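Fatty acid synthase 1, isoform A (Drosophila melanogaster, PDB 6FN6) probably builds long-chain saturated fatty acids from acetyl-CoA and malonyl-CoA with NADPH, the present chain being its modifying region with dehydratase, enoylreductase and ketoreductase domains. Local coordinates at residues T39-T44 / G88-C93; T35-L40 / S97-G102; Q292-N297 / C374-G379; K389-S394 / G402-E407. All blocks are in the same frame, centred on the assembly; numbering follows the deposited sequence.

Contact 1. Residues T39-T44 / G88-C93; sequences TLAWQT and GAFEIC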
loop_
_atom_site.group_PDB
_atom_site.type_symbol
_atom_site.label_atom_id
_atom_site.label_comp_id
_atom_site.label_asym_id
_atom_site.label_seq_id
_atom_site.Cartn_x
_atom_site.Cartn_y
_atom_site.Cartn_z
ATOM N N THR A 39 -22.474 -10.698 -11.455
ATOM C CA THR A 39 -23.871 -10.527 -11.832
ATOM C C THR A 39 -24.713 -10.158 -10.614
ATOM O O THR A 39 -25.561 -9.273 -10.691
ATOM C CB THR A 39 -24.434 -11.802 -12.491
ATOM O OG1 THR A 39 -23.693 -12.087 -13.683
ATOM C CG2 THR A 39 -25.911 -11.634 -12.844
ATOM N N LEU A 40 -24.494 -10.853 -9.501
ATOM C CA LEU A 40 -25.217 -10.565 -8.267
ATOM C C LEU A 40 -24.968 -9.132 -7.807
ATOM O O LEU A 40 -25.901 -8.423 -7.430
ATOM C CB LEU A 40 -24.810 -11.538 -7.159
ATOM C CG LEU A 40 -25.202 -13.010 -7.324
ATOM C CD1 LEU A 40 -24.820 -13.794 -6.076
ATOM C CD2 LEU A 40 -26.692 -13.173 -7.622
ATOM N N ALA A 41 -23.709 -8.711 -7.843
ATOM C CA ALA A 41 -23.350 -7.350 -7.463
ATOM C C ALA A 41 -23.991 -6.364 -8.428
ATOM O O ALA A 41 -24.497 -5.314 -8.027
ATOM C CB ALA A 41 -21.838 -7.179 -7.448
ATOM N N TRP A 42 -23.975 -6.719 -9.706
ATOM C CA TRP A 42 -24.554 -5.885 -10.747
ATOM C C TRP A 42 -26.061 -5.739 -10.555
ATOM O O TRP A 42 -26.597 -4.630 -10.583
ATOM C CB TRP A 42 -24.244 -6.485 -12.120
ATOM C CG TRP A 42 -24.834 -5.749 -13.279
ATOM C CD1 TRP A 42 -25.279 -4.459 -13.297
ATOM C CD2 TRP A 42 -25.047 -6.266 -14.596
ATOM N NE1 TRP A 42 -25.756 -4.142 -14.548
ATOM C CE2 TRP A 42 -25.624 -5.236 -15.362
ATOM C CE3 TRP A 42 -24.804 -7.503 -15.201
ATOM C CZ2 TRP A 42 -25.962 -5.405 -16.701
ATOM C CZ3 TRP A 42 -25.142 -7.668 -16.533
ATOM C CH2 TRP A 42 -25.714 -6.624 -17.268
ATOM N N GLN A 43 -26.739 -6.866 -10.364
ATOM C CA GLN A 43 -28.192 -6.875 -10.249
ATOM C C GLN A 43 -28.683 -6.092 -9.037
ATOM O O GLN A 43 -29.434 -5.126 -9.178
ATOM C CB GLN A 43 -28.705 -8.314 -10.178
ATOM C CG GLN A 43 -28.718 -9.018 -11.526
ATOM C CD GLN A 43 -29.173 -10.458 -11.432
ATOM O OE1 GLN A 43 -29.224 -11.038 -10.348
ATOM N NE2 GLN A 43 -29.511 -11.045 -12.574
ATOM N N THR A 44 -28.251 -6.502 -7.849
ATOM C CA THR A 44 -28.726 -5.885 -6.617
ATOM C C THR A 44 -28.422 -4.392 -6.582
ATOM O O THR A 44 -29.232 -3.602 -6.100
ATOM C CB THR A 44 -28.101 -6.546 -5.374
ATOM O OG1 THR A 44 -26.674 -6.582 -5.510
ATOM C CG2 THR A 44 -28.635 -7.963 -5.195
ATOM N N GLY A 88 -18.329 3.459 -2.825
ATOM C CA GLY A 88 -18.872 2.522 -3.791
ATOM C C GLY A 88 -18.309 1.118 -3.655
ATOM O O GLY A 88 -18.624 0.233 -4.451
ATOM N N ALA A 89 -17.468 0.912 -2.648
ATOM C CA ALA A 89 -16.911 -0.406 -2.378
ATOM C C ALA A 89 -18.027 -1.353 -1.958
ATOM O O ALA A 89 -18.932 -0.963 -1.216
ATOM C CB ALA A 89 -15.842 -0.328 -1.299
ATOM N N PHE A 90 -17.964 -2.593 -2.436
ATOM C CA PHE A 90 -18.953 -3.597 -2.069
ATOM C C PHE A 90 -18.273 -4.878 -1.607
ATOM O O PHE A 90 -17.076 -5.067 -1.811
ATOM C CB PHE A 90 -19.893 -3.883 -3.246
ATOM C CG PHE A 90 -19.272 -4.708 -4.339
ATOM C CD1 PHE A 90 -19.359 -6.090 -4.320
ATOM C CD2 PHE A 90 -18.607 -4.099 -5.389
ATOM C CE1 PHE A 90 -18.789 -6.846 -5.323
ATOM C CE2 PHE A 90 -18.036 -4.850 -6.394
ATOM C CZ PHE A 90 -18.127 -6.224 -6.362
ATOM N N GLU A 91 -19.050 -5.751 -0.977
ATOM C CA GLU A 91 -18.553 -7.042 -0.512
ATOM C C GLU A 91 -19.632 -8.112 -0.596
ATOM O O GLU A 91 -20.809 -7.836 -0.367
ATOM C CB GLU A 91 -18.037 -6.939 0.922
ATOM C CG GLU A 91 -16.549 -6.686 1.015
ATOM C CD GLU A 91 -16.034 -6.752 2.436
ATOM O OE1 GLU A 91 -14.874 -6.344 2.664
ATOM O OE2 GLU A 91 -16.780 -7.225 3.321
ATOM N N ILE A 92 -19.222 -9.330 -0.938
ATOM C CA ILE A 92 -20.133 -10.466 -0.950
ATOM C C ILE A 92 -19.632 -11.527 0.027
ATOM O O ILE A 92 -18.493 -11.987 -0.062
ATOM C CB ILE A 92 -20.298 -11.038 -2.372
ATOM C CG1 ILE A 92 -20.888 -9.972 -3.297
ATOM C CG2 ILE A 92 -21.202 -12.269 -2.358
ATOM C CD1 ILE A 92 -20.835 -10.323 -4.766
ATOM N N CYS A 93 -20.494 -11.888 0.974
ATOM C CA CYS A 93 -20.213 -12.931 1.955
ATOM C C CYS A 93 -21.140 -14.120 1.716
ATOM O O CYS A 93 -22.259 -13.946 1.236
ATOM C CB CYS A 93 -20.369 -12.398 3.379
ATOM S SG CYS A 93 -19.177 -11.107 3.812
#

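Contact 2. Residues T35-L40 / S97-G102; sequences TGYMTL and SLAVSG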
loop_
_atom_site.group_PDB
_atom_site.type_symbol
_atom_site.label_atom_id
_atom_site.label_comp_id
_atom_site.label_asym_id
_atom_site.label_seq_id
_atom_site.Cartn_x
_atom_site.Cartn_y
_atom_site.Cartn_z
ATOM N N THR A 35 -18.051 -14.908 -12.307
ATOM C CA THR A 35 -18.978 -14.071 -13.055
ATOM C C THR A 35 -20.373 -14.108 -12.443
ATOM O O THR A 35 -21.190 -13.215 -12.673
ATOM C CB THR A 35 -19.063 -14.519 -14.520
ATOM O OG1 THR A 35 -19.578 -15.855 -14.579
ATOM C CG2 THR A 35 -17.688 -14.479 -15.164
ATOM N N GLY A 36 -20.641 -15.144 -11.659
ATOM C CA GLY A 36 -21.880 -15.225 -10.913
ATOM C C GLY A 36 -21.947 -14.105 -9.894
ATOM O O GLY A 36 -22.961 -13.420 -9.769
ATOM N N TYR A 37 -20.853 -13.929 -9.160
ATOM C CA TYR A 37 -20.749 -12.863 -8.173
ATOM C C TYR A 37 -20.939 -11.496 -8.808
ATOM O O TYR A 37 -21.686 -10.664 -8.303
ATOM C CB TYR A 37 -19.388 -12.905 -7.493
ATOM C CG TYR A 37 -19.203 -14.063 -6.553
ATOM C CD1 TYR A 37 -19.919 -14.147 -5.370
ATOM C CD2 TYR A 37 -18.296 -15.067 -6.845
ATOM C CE1 TYR A 37 -19.738 -15.209 -4.505
ATOM C CE2 TYR A 37 -18.105 -16.124 -5.997
ATOM C CZ TYR A 37 -18.824 -16.196 -4.826
ATOM O OH TYR A 37 -18.614 -17.265 -3.989
ATOM N N MET A 38 -20.254 -11.281 -9.925
ATOM C CA MET A 38 -20.307 -10.007 -10.619
ATOM C C MET A 38 -21.746 -9.685 -10.997
ATOM O O MET A 38 -22.197 -8.550 -10.854
ATOM C CB MET A 38 -19.417 -10.043 -11.861
ATOM C CG MET A 38 -17.958 -10.345 -11.562
ATOM S SD MET A 38 -16.953 -10.644 -13.031
ATOM C CE MET A 38 -17.262 -9.154 -13.972
ATOM N N THR A 39 -22.474 -10.698 -11.455
ATOM C CA THR A 39 -23.871 -10.527 -11.832
ATOM C C THR A 39 -24.713 -10.158 -10.614
ATOM O O THR A 39 -25.561 -9.273 -10.691
ATOM C CB THR A 39 -24.434 -11.802 -12.491
ATOM O OG1 THR A 39 -23.693 -12.087 -13.683
ATOM C CG2 THR A 39 -25.911 -11.634 -12.844
ATOM N N LEU A 40 -24.494 -10.853 -9.501
ATOM C CA LEU A 40 -25.217 -10.565 -8.267
ATOM C C LEU A 40 -24.968 -9.132 -7.807
ATOM O O LEU A 40 -25.901 -8.423 -7.430
ATOM C CB LEU A 40 -24.810 -11.538 -7.159
ATOM C CG LEU A 40 -25.202 -13.010 -7.324
ATOM C CD1 LEU A 40 -24.820 -13.794 -6.076
ATOM C CD2 LEU A 40 -26.692 -13.173 -7.622
ATOM N N SER A 97 -18.063 -15.654 5.918
ATOM C CA SER A 97 -16.703 -15.346 5.497
ATOM C C SER A 97 -16.718 -14.617 4.158
ATOM O O SER A 97 -17.598 -14.841 3.328
ATOM C CB SER A 97 -15.864 -16.623 5.402
ATOM O OG SER A 97 -16.298 -17.448 4.335
ATOM N N LEU A 98 -15.752 -13.725 3.967
ATOM C CA LEU A 98 -15.673 -12.921 2.753
ATOM C C LEU A 98 -15.471 -13.782 1.512
ATOM O O LEU A 98 -14.645 -14.694 1.510
ATOM C CB LEU A 98 -14.538 -11.903 2.867
ATOM C CG LEU A 98 -14.269 -11.054 1.622
ATOM C CD1 LEU A 98 -15.480 -10.201 1.274
ATOM C CD2 LEU A 98 -13.040 -10.189 1.827
ATOM N N ALA A 99 -16.225 -13.480 0.457
ATOM C CA ALA A 99 -16.112 -14.203 -0.807
ATOM C C ALA A 99 -15.511 -13.306 -1.889
ATOM O O ALA A 99 -14.495 -13.649 -2.497
ATOM C CB ALA A 99 -17.476 -14.727 -1.246
ATOM N N VAL A 100 -16.148 -12.161 -2.123
ATOM C CA VAL A 100 -15.722 -11.240 -3.174
ATOM C C VAL A 100 -15.753 -9.798 -2.687
ATOM O O VAL A 100 -16.593 -9.425 -1.868
ATOM C CB VAL A 100 -16.596 -11.400 -4.440
ATOM C CG1 VAL A 100 -16.243 -10.348 -5.493
ATOM C CG2 VAL A 100 -16.441 -12.784 -5.016
ATOM N N SER A 101 -14.824 -8.998 -3.201
ATOM C CA SER A 101 -14.765 -7.570 -2.895
ATOM C C SER A 101 -14.430 -6.786 -4.159
ATOM O O SER A 101 -13.856 -7.328 -5.102
ATOM C CB SER A 101 -13.725 -7.284 -1.808
ATOM O OG SER A 101 -12.409 -7.353 -2.330
ATOM N N GLY A 102 -14.790 -5.509 -4.170
ATOM C CA GLY A 102 -14.489 -4.646 -5.296
ATOM C C GLY A 102 -15.212 -3.317 -5.220
ATOM O O GLY A 102 -15.764 -2.955 -4.179
#

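Contact 3. Residues Q292-N297 / C374-G379; sequences QVIIEN and CHFVFG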
loop_
_atom_site.group_PDB
_atom_site.type_symbol
_atom_site.label_atom_id
_atom_site.label_comp_id
_atom_site.label_asym_id
_atom_site.label_seq_id
_atom_site.Cartn_x
_atom_site.Cartn_y
_atom_site.Cartn_z
ATOM N N GLN A 292 -7.526 -68.772 -11.912
ATOM C CA GLN A 292 -7.625 -68.426 -13.324
ATOM C C GLN A 292 -8.126 -69.603 -14.153
ATOM O O GLN A 292 -8.993 -69.437 -15.010
ATOM C CB GLN A 292 -6.274 -67.953 -13.857
ATOM C CG GLN A 292 -5.993 -66.492 -13.582
ATOM C CD GLN A 292 -4.656 -66.047 -14.129
ATOM O OE1 GLN A 292 -4.306 -66.360 -15.266
ATOM N NE2 GLN A 292 -3.897 -65.318 -13.318
ATOM N N VAL A 293 -7.573 -70.784 -13.899
ATOM C CA VAL A 293 -7.969 -71.984 -14.624
ATOM C C VAL A 293 -9.437 -72.302 -14.342
ATOM O O VAL A 293 -10.174 -72.712 -15.238
ATOM C CB VAL A 293 -7.061 -73.174 -14.260
ATOM C CG1 VAL A 293 -7.572 -74.470 -14.901
ATOM C CG2 VAL A 293 -5.628 -72.893 -14.689
ATOM N N ILE A 294 -9.853 -72.115 -13.092
ATOM C CA ILE A 294 -11.226 -72.397 -12.691
ATOM C C ILE A 294 -12.180 -71.440 -13.397
ATOM O O ILE A 294 -13.196 -71.861 -13.946
ATOM C CB ILE A 294 -11.385 -72.308 -11.160
ATOM C CG1 ILE A 294 -10.511 -73.357 -10.477
ATOM C CG2 ILE A 294 -12.842 -72.497 -10.754
ATOM C CD1 ILE A 294 -10.346 -73.144 -8.989
ATOM N N ILE A 295 -11.856 -70.151 -13.374
ATOM C CA ILE A 295 -12.679 -69.148 -14.038
ATOM C C ILE A 295 -12.756 -69.486 -15.520
ATOM O O ILE A 295 -13.829 -69.462 -16.123
ATOM C CB ILE A 295 -12.124 -67.717 -13.806
ATOM C CG1 ILE A 295 -12.262 -67.330 -12.333
ATOM C CG2 ILE A 295 -12.846 -66.698 -14.689
ATOM C CD1 ILE A 295 -11.523 -66.064 -11.947
ATOM N N GLU A 296 -11.603 -69.805 -16.098
ATOM C CA GLU A 296 -11.507 -70.144 -17.512
ATOM C C GLU A 296 -12.417 -71.317 -17.873
ATOM O O GLU A 296 -12.902 -71.408 -18.999
ATOM C CB GLU A 296 -10.052 -70.464 -17.870
ATOM C CG GLU A 296 -9.747 -70.472 -19.359
ATOM C CD GLU A 296 -8.254 -70.493 -19.646
ATOM O OE1 GLU A 296 -7.771 -69.599 -20.379
ATOM O OE2 GLU A 296 -7.563 -71.413 -19.155
ATOM N N ASN A 297 -12.648 -72.209 -16.912
ATOM C CA ASN A 297 -13.416 -73.427 -17.159
ATOM C C ASN A 297 -14.720 -73.473 -16.364
ATOM O O ASN A 297 -15.132 -74.533 -15.895
ATOM C CB ASN A 297 -12.568 -74.658 -16.825
ATOM C CG ASN A 297 -11.460 -74.890 -17.832
ATOM O OD1 ASN A 297 -11.697 -75.417 -18.919
ATOM N ND2 ASN A 297 -10.242 -74.490 -17.477
ATOM N N CYS A 374 -20.332 -75.905 -5.138
ATOM C CA CYS A 374 -19.239 -74.940 -5.158
ATOM C C CYS A 374 -18.444 -75.092 -6.451
ATOM O O CYS A 374 -18.432 -76.163 -7.054
ATOM C CB CYS A 374 -18.325 -75.134 -3.949
ATOM S SG CYS A 374 -19.125 -74.843 -2.362
ATOM N N HIS A 375 -17.769 -74.027 -6.872
ATOM C CA HIS A 375 -16.883 -74.110 -8.027
ATOM C C HIS A 375 -15.533 -74.691 -7.616
ATOM O O HIS A 375 -14.848 -75.318 -8.424
ATOM C CB HIS A 375 -16.687 -72.737 -8.674
ATOM C CG HIS A 375 -17.839 -72.297 -9.521
ATOM N ND1 HIS A 375 -18.962 -71.692 -8.999
ATOM C CD2 HIS A 375 -18.040 -72.371 -10.858
ATOM C CE1 HIS A 375 -19.805 -71.413 -9.977
ATOM N NE2 HIS A 375 -19.270 -71.816 -11.116
ATOM N N PHE A 376 -15.149 -74.477 -6.361
ATOM C CA PHE A 376 -13.912 -75.049 -5.850
ATOM C C PHE A 376 -13.916 -75.179 -4.333
ATOM O O PHE A 376 -14.717 -74.552 -3.642
ATOM C CB PHE A 376 -12.709 -74.210 -6.295
ATOM C CG PHE A 376 -12.646 -72.842 -5.667
ATOM C CD1 PHE A 376 -12.095 -72.663 -4.408
ATOM C CD2 PHE A 376 -13.123 -71.733 -6.346
ATOM C CE1 PHE A 376 -12.035 -71.407 -3.833
ATOM C CE2 PHE A 376 -13.065 -70.472 -5.777
ATOM C CZ PHE A 376 -12.516 -70.310 -4.520
ATOM N N VAL A 377 -13.012 -76.015 -3.834
ATOM C CA VAL A 377 -12.791 -76.171 -2.405
ATOM C C VAL A 377 -11.289 -76.142 -2.167
ATOM O O VAL A 377 -10.545 -76.912 -2.775
ATOM C CB VAL A 377 -13.417 -77.473 -1.866
ATOM C CG1 VAL A 377 -13.085 -77.659 -0.390
ATOM C CG2 VAL A 377 -14.918 -77.464 -2.070
ATOM N N PHE A 378 -10.844 -75.246 -1.294
ATOM C CA PHE A 378 -9.436 -75.179 -0.936
ATOM C C PHE A 378 -9.187 -75.896 0.385
ATOM O O PHE A 378 -9.991 -75.806 1.312
ATOM C CB PHE A 378 -8.961 -73.729 -0.844
ATOM C CG PHE A 378 -7.521 -73.596 -0.439
ATOM C CD1 PHE A 378 -6.509 -73.709 -1.378
ATOM C CD2 PHE A 378 -7.177 -73.367 0.885
ATOM C CE1 PHE A 378 -5.184 -73.592 -1.006
ATOM C CE2 PHE A 378 -5.853 -73.248 1.262
ATOM C CZ PHE A 378 -4.855 -73.361 0.316
ATOM N N GLY A 379 -8.073 -76.617 0.458
ATOM C CA GLY A 379 -7.707 -77.340 1.662
ATOM C C GLY A 379 -6.221 -77.630 1.726
ATOM O O GLY A 379 -5.547 -77.684 0.697
#

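Contact 4. Residues K389-S394 / G402-E407; sequences KTLENS and GFLILE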
loop_
_atom_site.group_PDB
_atom_site.type_symbol
_atom_site.label_atom_id
_atom_site.label_comp_id
_atom_site.label_asym_id
_atom_site.label_seq_id
_atom_site.Cartn_x
_atom_site.Cartn_y
_atom_site.Cartn_z
ATOM N N LYS A 389 -12.621 -89.182 4.836
ATOM C CA LYS A 389 -13.907 -88.526 5.035
ATOM C C LYS A 389 -13.837 -87.034 4.710
ATOM O O LYS A 389 -14.786 -86.467 4.170
ATOM C CB LYS A 389 -14.387 -88.750 6.470
ATOM C CG LYS A 389 -14.984 -90.137 6.684
ATOM C CD LYS A 389 -15.142 -90.482 8.156
ATOM C CE LYS A 389 -15.761 -91.861 8.323
ATOM N NZ LYS A 389 -15.828 -92.290 9.746
ATOM N N THR A 390 -12.715 -86.401 5.042
ATOM C CA THR A 390 -12.515 -84.991 4.725
ATOM C C THR A 390 -12.597 -84.789 3.214
ATOM O O THR A 390 -13.284 -83.889 2.731
ATOM C CB THR A 390 -11.157 -84.477 5.247
ATOM O OG1 THR A 390 -11.060 -84.713 6.657
ATOM C CG2 THR A 390 -11.002 -82.987 4.981
ATOM N N LEU A 391 -11.889 -85.637 2.475
ATOM C CA LEU A 391 -11.904 -85.590 1.018
ATOM C C LEU A 391 -13.298 -85.864 0.462
ATOM O O LEU A 391 -13.780 -85.138 -0.407
ATOM C CB LEU A 391 -10.910 -86.604 0.447
ATOM C CG LEU A 391 -10.898 -86.777 -1.074
ATOM C CD1 LEU A 391 -10.524 -85.479 -1.763
ATOM C CD2 LEU A 391 -9.945 -87.894 -1.476
ATOM N N GLU A 392 -13.934 -86.917 0.968
ATOM C CA GLU A 392 -15.243 -87.340 0.478
ATOM C C GLU A 392 -16.258 -86.201 0.486
ATOM O O GLU A 392 -16.923 -85.946 -0.519
ATOM C CB GLU A 392 -15.771 -88.505 1.318
ATOM C CG GLU A 392 -15.439 -89.873 0.746
ATOM C CD GLU A 392 -15.851 -91.006 1.663
ATOM O OE1 GLU A 392 -16.701 -90.777 2.548
ATOM O OE2 GLU A 392 -15.331 -92.128 1.495
ATOM N N ASN A 393 -16.366 -85.512 1.616
ATOM C CA ASN A 393 -17.370 -84.466 1.771
ATOM C C ASN A 393 -16.975 -83.215 0.999
ATOM O O ASN A 393 -17.821 -82.382 0.682
ATOM C CB ASN A 393 -17.576 -84.140 3.250
ATOM C CG ASN A 393 -18.234 -85.277 4.005
ATOM O OD1 ASN A 393 -19.221 -85.852 3.546
ATOM N ND2 ASN A 393 -17.687 -85.612 5.167
ATOM N N SER A 394 -15.690 -83.092 0.687
ATOM C CA SER A 394 -15.222 -82.004 -0.159
ATOM C C SER A 394 -15.689 -82.250 -1.591
ATOM O O SER A 394 -16.048 -81.317 -2.308
ATOM C CB SER A 394 -13.697 -81.886 -0.105
ATOM O OG SER A 394 -13.245 -81.660 1.218
ATOM N N GLY A 402 -16.721 -79.176 -10.796
ATOM C CA GLY A 402 -15.987 -78.329 -9.875
ATOM C C GLY A 402 -14.548 -78.771 -9.688
ATOM O O GLY A 402 -14.155 -79.841 -10.150
ATOM N N PHE A 403 -13.759 -77.946 -9.007
ATOM C CA PHE A 403 -12.342 -78.236 -8.807
ATOM C C PHE A 403 -11.997 -78.436 -7.335
ATOM O O PHE A 403 -12.789 -78.116 -6.449
ATOM C CB PHE A 403 -11.485 -77.110 -9.383
ATOM C CG PHE A 403 -11.523 -77.025 -10.882
ATOM C CD1 PHE A 403 -12.526 -76.316 -11.524
ATOM C CD2 PHE A 403 -10.560 -77.657 -11.650
ATOM C CE1 PHE A 403 -12.563 -76.234 -12.902
ATOM C CE2 PHE A 403 -10.593 -77.580 -13.028
ATOM C CZ PHE A 403 -11.596 -76.867 -13.655
ATOM N N LEU A 404 -10.815 -78.991 -7.087
ATOM C CA LEU A 404 -10.261 -79.064 -5.742
ATOM C C LEU A 404 -8.874 -78.436 -5.730
ATOM O O LEU A 404 -7.980 -78.875 -6.454
ATOM C CB LEU A 404 -10.175 -80.511 -5.252
ATOM C CG LEU A 404 -11.468 -81.309 -5.084
ATOM C CD1 LEU A 404 -11.134 -82.726 -4.653
ATOM C CD2 LEU A 404 -12.401 -80.652 -4.082
ATOM N N ILE A 405 -8.697 -77.403 -4.916
ATOM C CA ILE A 405 -7.389 -76.789 -4.744
ATOM C C ILE A 405 -6.785 -77.354 -3.466
ATOM O O ILE A 405 -7.186 -76.984 -2.364
ATOM C CB ILE A 405 -7.470 -75.251 -4.693
ATOM C CG1 ILE A 405 -8.307 -74.715 -5.859
ATOM C CG2 ILE A 405 -6.071 -74.656 -4.733
ATOM C CD1 ILE A 405 -8.557 -73.222 -5.801
ATOM N N LEU A 406 -5.829 -78.263 -3.618
ATOM C CA LEU A 406 -5.254 -78.955 -2.472
ATOM C C LEU A 406 -3.761 -78.673 -2.339
ATOM O O LEU A 406 -2.970 -79.038 -3.207
ATOM C CB LEU A 406 -5.490 -80.462 -2.592
ATOM C CG LEU A 406 -6.940 -80.892 -2.835
ATOM C CD1 LEU A 406 -7.020 -82.386 -3.090
ATOM C CD2 LEU A 406 -7.832 -80.503 -1.666
ATOM N N GLU A 407 -3.383 -78.010 -1.250
ATOM C CA GLU A 407 -1.977 -77.818 -0.927
ATOM C C GLU A 407 -1.520 -79.017 -0.112
ATOM O O GLU A 407 -2.096 -79.326 0.931
ATOM C CB GLU A 407 -1.751 -76.508 -0.163
ATOM C CG GLU A 407 -0.350 -76.356 0.421
ATOM C CD GLU A 407 -0.086 -74.967 0.990
ATOM O OE1 GLU A 407 -0.790 -74.011 0.600
ATOM O OE2 GLU A 407 0.829 -74.833 1.833
#

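Contact 1. Residues T39-T44 / G88-C93
Ala41, on helix 34-48, sets its methyl group over one face of the Phe90 ring in strand 89-93. Its CB lies 4.1 Å from the centroid of the Phe90 ring, 27° off the normal, a CH-pi contact displaced toward one part of the rim: Ala41 CB is 3.7 Å from Phe90 CE1. The ring reaches the helix because Phe90 CG sits between the backbone N and the carbonyl carbon (chi1 74°). Next to this close pair the packing is looser, with Ala41 CB at 4.3 Å from Ile92 CD1. These three buried residues carry the contact, with Leu40 lying more loosely beside them, and both Phe90 and Ile92 come from the same face of the strand. The other strand face looks elsewhere: Glu91 OE1 is hydrogen-bonded to Thr87 OG1 of the second subunit. Toward solvent the helix is more open, with Gln43 and Thr44 partly exposed. There Thr44 OG1 bonds back to Leu40 O at 2.8 Å, and Thr44 N reaches the same oxygen from the opposite face of its carbonyl plane. The arrangement is that of a hotdog fold, here the predicted N-terminal one of the dehydratase, in which a long helix is wrapped by an antiparallel sheet. With no hydrogen bond or charge pair between helix and strand, their attachment here rests on apolar packing and the fit of a methyl on an aromatic face.

Contact 2. Residues T35-L40 / S97-G102
The Tyr37 ring carries Val100 CG2 over one face, 3.4 Å above its plane and offset toward the rim, while Ala99 CB approaches obliquely near the hydroxyl end, 3.9 Å from Tyr37 OH. Phe32 meets the same ring edge-to-face, and Phe79 packs on it with the planes at about 75°. This is the core of the predicted N-terminal hotdog fold, where helix 34-48 lies against the antiparallel strands. Val100 CG2 stands 19° off the ring normal, a CH-pi contact; it is the methyl anti to the carbonyl carbon, since CG1 takes the place anti to the backbone N (chi1 175°). Two consecutive residues can face one ring because the strand is irregular here: Ala99 and Val100 both lie opposite Ile92 in a classic beta bulge. Replacing Tyr37 by an alanine would probably leave Val100 CG2 and Ala99 CB without the aromatic surface they rest on and open a gap between helix and bulge. The Tyr37 side chain is about 9 Å from that of His24 and about 10 Å from that of Asp175, the predicted dehydratase acid-base pair. Within the helix, Thr39 OG1 donates back one turn to Thr35 O at 2.9 Å, and Thr39 N comes to that oxygen from the opposite face of the carbonyl plane.

Contact 3. Residues Q292-N297 / C374-G379
Ile294 fills most of the contact, directing both branches of its side chain from helix 279-296 at the start of strand 374-380. The longer branch ends at Phe376: Ile294 CD1 is 3.7 Å from Phe376 CB and approaches the ring obliquely, with the two side chains crossing at about a right angle. Phe376 CG lies between the backbone N and carbonyl carbon (chi1 68°), which keeps the base of the ring beside this methyl. The shorter branch meets His375 more loosely, Ile294 CG2 standing 4.4 Å from His375 CB. One isoleucine can touch two successive strand residues because the chain turns a corner at His375, whose ND1 is hydrogen-bonded to Lys305 N on the adjoining strand. The sheet, with its antiparallel strand 438-445 next to 402-409, has the strand order of a class I methyltransferase, consistent with the pseudo-methyltransferase domain of animal fatty acid synthases. Leu442, Phe403 and Ile405 of that sheet surround Ile294 further. At the helix end Asn297 is the first residue to leave helical geometry; its ND2 donates to Val293 O at 2.9 Å with an N-H...O angle of 157°, the acceptor lying close to the amide plane, while Asn297 OD1 accepts from Ile541 N.

Contact 4. Residues K389-S394 / G402-E407
The carbonyl oxygen of Thr390 is gripped twice by Ser394, the residue that backs onto Leu404 across the contact. Ser394 OG donates to Thr390 O at 2.7 Å, tilted 30° from the carbonyl plane, and Ser394 N reaches the same oxygen from the opposite face at 3.3 Å. With its hydroxyl folded back on the helix, Ser394 offers the strand mainly carbon and its own carbonyl: Leu404 CD2 lies 4.4 Å from Ser394 CB and 4.1 Å from Ser394 O. The other methyl of Leu404 is taken by Leu391, CD1 to CD1 at 4.0 Å, the two side chains crossing at about a right angle. Leu391 gets there by its torsion more than by its place on the helix: CG is anti to the backbone N (chi1 174°), which brings CD1 close to the strand. Helix 389-395 is the connection of a beta-alpha-beta crossover between the parallel neighbours 374-380 and 402-409 of the methyltransferase-like sheet, and this contact lays it against the second strand. Phe403 and Ile405 turn to the other face of the sheet, toward helix 279-296. Leu404 also packs on Val377 of the adjoining strand, and Phe424 from a loop lies against Leu391.

Overall arrangement
From the N terminus, helix 34-48 opens both contacts of the dehydratase hotdog. Contact 1 closes first, on strand 89-93; contact 2 starts slightly earlier on the helix and closes later, on the next strand, 98-105, so its loop encloses that of contact 1. Backbone bonds of Ile92 to Ala99 and Val100 join the two. Far along the chain, its centre 62 to 68 Å from theirs, contact 3 ties helix 279-296 to strand 374-380. Contact 4 follows in series as a short local closure, helix 389-395 onto strand 402-409. Their strands are parallel neighbours, joined by Val377 O to Ile405 N, and their helices lie on opposite faces of that sheet.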